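Local coordinates for protein plasmodium falciparum gamete antigen 27/25 (Plasmodium falciparum, PDB 1N81) that is essential for sexual development of the malaria parasite, being a gametocyte protein whose molecular role is unsettled, although it may act as a dimer, at residues I132-K137 with F169-V174. Residues are numbered along the deposited sequence; the frame is centred on the assembly and turned at random.
Sequences IMNDKK and FLIDVV
Met-133, near the C-terminal end of helix 126-133, lays its side chain across the C-terminal turn of helix 156-173 and touches Leu-170, Ile-171 and Val-174, the first residue beyond that helix, in succession. With CG beside the backbone N (chi1 -68°) and both later torsions near 180°, the chain runs straight out from its own helix, and successive atoms meet the three partners in turn. CG lies 3.9 Å from CB of Leu-170, the two side chains passing at a slant. One atom further on, SD rests 3.7 Å from CG1 of Ile-171, again at a slant, and 3.8 Å from the backbone N of that residue. The methyl end meets the branched end of Val-174 tip to tip: Met-133 CE is 3.6 Å from Val-174 CB and 3.7 Å from Val-174 CG2. CE also lies 3.8 Å from the carbonyl O of Leu-170, which accepts the backbone N-H of Val-174 in the closing turn. On the outer flank, Ile-171 swings CD1 to 4.1 Å from OD1 of Asn-134, and these two side chains cross at about a right angle, a slight touch beside the buried methionine. The carbonyl O of Met-133 is hydrogen-bonded to Ser-167 OG, a polar tie to helix 156-173 alongside the apolar packing. Helix 96-122 borders the same core, with Val-120 against Met-133 and Val-116 against Leu-170. Beyond the methionine the chain turns sharply, and Asp-135 N-caps helix 136-150, its OD1 accepting a weak bond from Lys-137 N (3.0 Å). The arrangement is helix-end packing in an all-helical fold: a side chain near the end of one helix reaches over the last turn of another, just before a short link to the next helix.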
loop_
_atom_site.group_PDB
_atom_site.type_symbol
_atom_site.label_atom_id
_atom_site.label_comp_id
_atom_site.label_asym_id
_atom_site.label_seq_id
_atom_site.Cartn_x
_atom_site.Cartn_y
_atom_site.Cartn_z
ATOM N N ILE A 132 9.892 13.074 -5.830
ATOM C CA ILE A 132 10.097 11.632 -5.967
ATOM C C ILE A 132 8.813 10.861 -5.656
ATOM O O ILE A 132 8.434 9.986 -6.421
ATOM C CB ILE A 132 11.285 11.139 -5.083
ATOM C CG1 ILE A 132 12.590 11.717 -5.629
ATOM C CG2 ILE A 132 11.402 9.591 -5.130
ATOM C CD1 ILE A 132 13.798 11.545 -4.695
ATOM N N MET A 133 8.126 11.224 -4.572
ATOM C CA MET A 133 6.877 10.561 -4.192
ATOM C C MET A 133 5.851 10.583 -5.327
ATOM O O MET A 133 5.045 9.649 -5.488
ATOM C CB MET A 133 6.262 11.238 -2.973
ATOM C CG MET A 133 7.058 11.066 -1.708
ATOM S SD MET A 133 6.218 11.830 -0.309
ATOM C CE MET A 133 7.243 11.301 1.028
ATOM N N ASN A 134 5.912 11.642 -6.128
ATOM C CA ASN A 134 4.985 11.830 -7.236
ATOM C C ASN A 134 5.585 11.447 -8.584
ATOM O O ASN A 134 4.923 11.591 -9.602
ATOM C CB ASN A 134 4.523 13.321 -7.299
ATOM C CG ASN A 134 3.658 13.732 -6.094
ATOM O OD1 ASN A 134 2.634 13.133 -5.842
ATOM N ND2 ASN A 134 4.075 14.770 -5.364
ATOM N N ASP A 135 6.827 10.951 -8.610
ATOM C CA ASP A 135 7.450 10.636 -9.893
ATOM C C ASP A 135 6.819 9.434 -10.612
ATOM O O ASP A 135 7.256 8.290 -10.444
ATOM C CB ASP A 135 8.964 10.403 -9.704
ATOM C CG ASP A 135 9.742 10.484 -11.027
ATOM O OD1 ASP A 135 9.158 10.173 -12.082
ATOM O OD2 ASP A 135 10.932 10.854 -11.000
ATOM N N LYS A 136 5.826 9.704 -11.454
ATOM C CA LYS A 136 5.137 8.648 -12.177
ATOM C C LYS A 136 6.067 7.862 -13.095
ATOM O O LYS A 136 5.815 6.680 -13.390
ATOM C CB LYS A 136 3.980 9.217 -13.009
ATOM C CG LYS A 136 2.995 10.121 -12.284
ATOM C CD LYS A 136 2.157 10.899 -13.325
ATOM C CE LYS A 136 1.376 12.082 -12.747
ATOM N NZ LYS A 136 0.080 11.681 -12.122
ATOM N N LYS A 137 7.132 8.514 -13.556
ATOM C CA LYS A 137 8.081 7.858 -14.441
ATOM C C LYS A 137 8.842 6.777 -13.679
ATOM O O LYS A 137 9.003 5.654 -14.162
ATOM C CB LYS A 137 9.066 8.871 -15.008
ATOM C CG LYS A 137 10.024 8.290 -16.011
ATOM C CD LYS A 137 10.537 9.369 -16.970
ATOM C CE LYS A 137 11.145 8.760 -18.228
ATOM N NZ LYS A 137 12.370 7.965 -17.940
ATOM N N PHE A 169 0.048 6.951 -0.626
ATOM C CA PHE A 169 0.583 6.217 0.512
ATOM C C PHE A 169 1.885 6.869 1.031
ATOM O O PHE A 169 2.070 7.047 2.227
ATOM C CB PHE A 169 0.867 4.756 0.111
ATOM C CG PHE A 169 1.446 3.920 1.230
ATOM C CD1 PHE A 169 0.641 3.017 1.932
ATOM C CD2 PHE A 169 2.793 4.037 1.576
ATOM C CE1 PHE A 169 1.161 2.224 2.978
ATOM C CE2 PHE A 169 3.335 3.260 2.613
ATOM C CZ PHE A 169 2.505 2.344 3.320
ATOM N N LEU A 170 2.799 7.200 0.134
ATOM C CA LEU A 170 4.059 7.793 0.559
ATOM C C LEU A 170 3.835 9.131 1.304
ATOM O O LEU A 170 4.348 9.340 2.405
ATOM C CB LEU A 170 4.963 7.981 -0.663
ATOM C CG LEU A 170 5.456 6.629 -1.204
ATOM C CD1 LEU A 170 6.034 6.815 -2.565
ATOM C CD2 LEU A 170 6.480 6.008 -0.278
ATOM N N ILE A 171 3.045 10.022 0.720
ATOM C CA ILE A 171 2.786 11.308 1.365
ATOM C C ILE A 171 2.200 11.116 2.763
ATOM O O ILE A 171 2.632 11.744 3.702
ATOM C CB ILE A 171 1.851 12.182 0.488
ATOM C CG1 ILE A 171 2.601 12.607 -0.772
ATOM C CG2 ILE A 171 1.422 13.437 1.268
ATOM C CD1 ILE A 171 1.705 13.102 -1.891
ATOM N N ASP A 172 1.239 10.212 2.897
ATOM C CA ASP A 172 0.618 9.930 4.176
ATOM C C ASP A 172 1.488 9.240 5.188
ATOM O O ASP A 172 1.347 9.475 6.382
ATOM C CB ASP A 172 -0.581 8.994 4.024
ATOM C CG ASP A 172 -1.767 9.678 3.487
ATOM O OD1 ASP A 172 -1.689 10.915 3.325
ATOM O OD2 ASP A 172 -2.768 8.987 3.239
ATOM N N VAL A 173 2.375 8.370 4.724
ATOM C CA VAL A 173 3.131 7.559 5.663
ATOM C C VAL A 173 4.577 7.892 5.976
ATOM O O VAL A 173 4.989 7.771 7.122
ATOM C CB VAL A 173 2.998 6.056 5.233
ATOM C CG1 VAL A 173 3.720 5.141 6.221
ATOM C CG2 VAL A 173 1.487 5.689 5.130
ATOM N N VAL A 174 5.344 8.294 4.973
ATOM C CA VAL A 174 6.745 8.633 5.176
ATOM C C VAL A 174 6.833 9.718 6.244
ATOM O O VAL A 174 6.076 10.697 6.199
ATOM C CB VAL A 174 7.387 9.171 3.877
ATOM C CG1 VAL A 174 8.833 9.621 4.152
ATOM C CG2 VAL A 174 7.389 8.074 2.799
#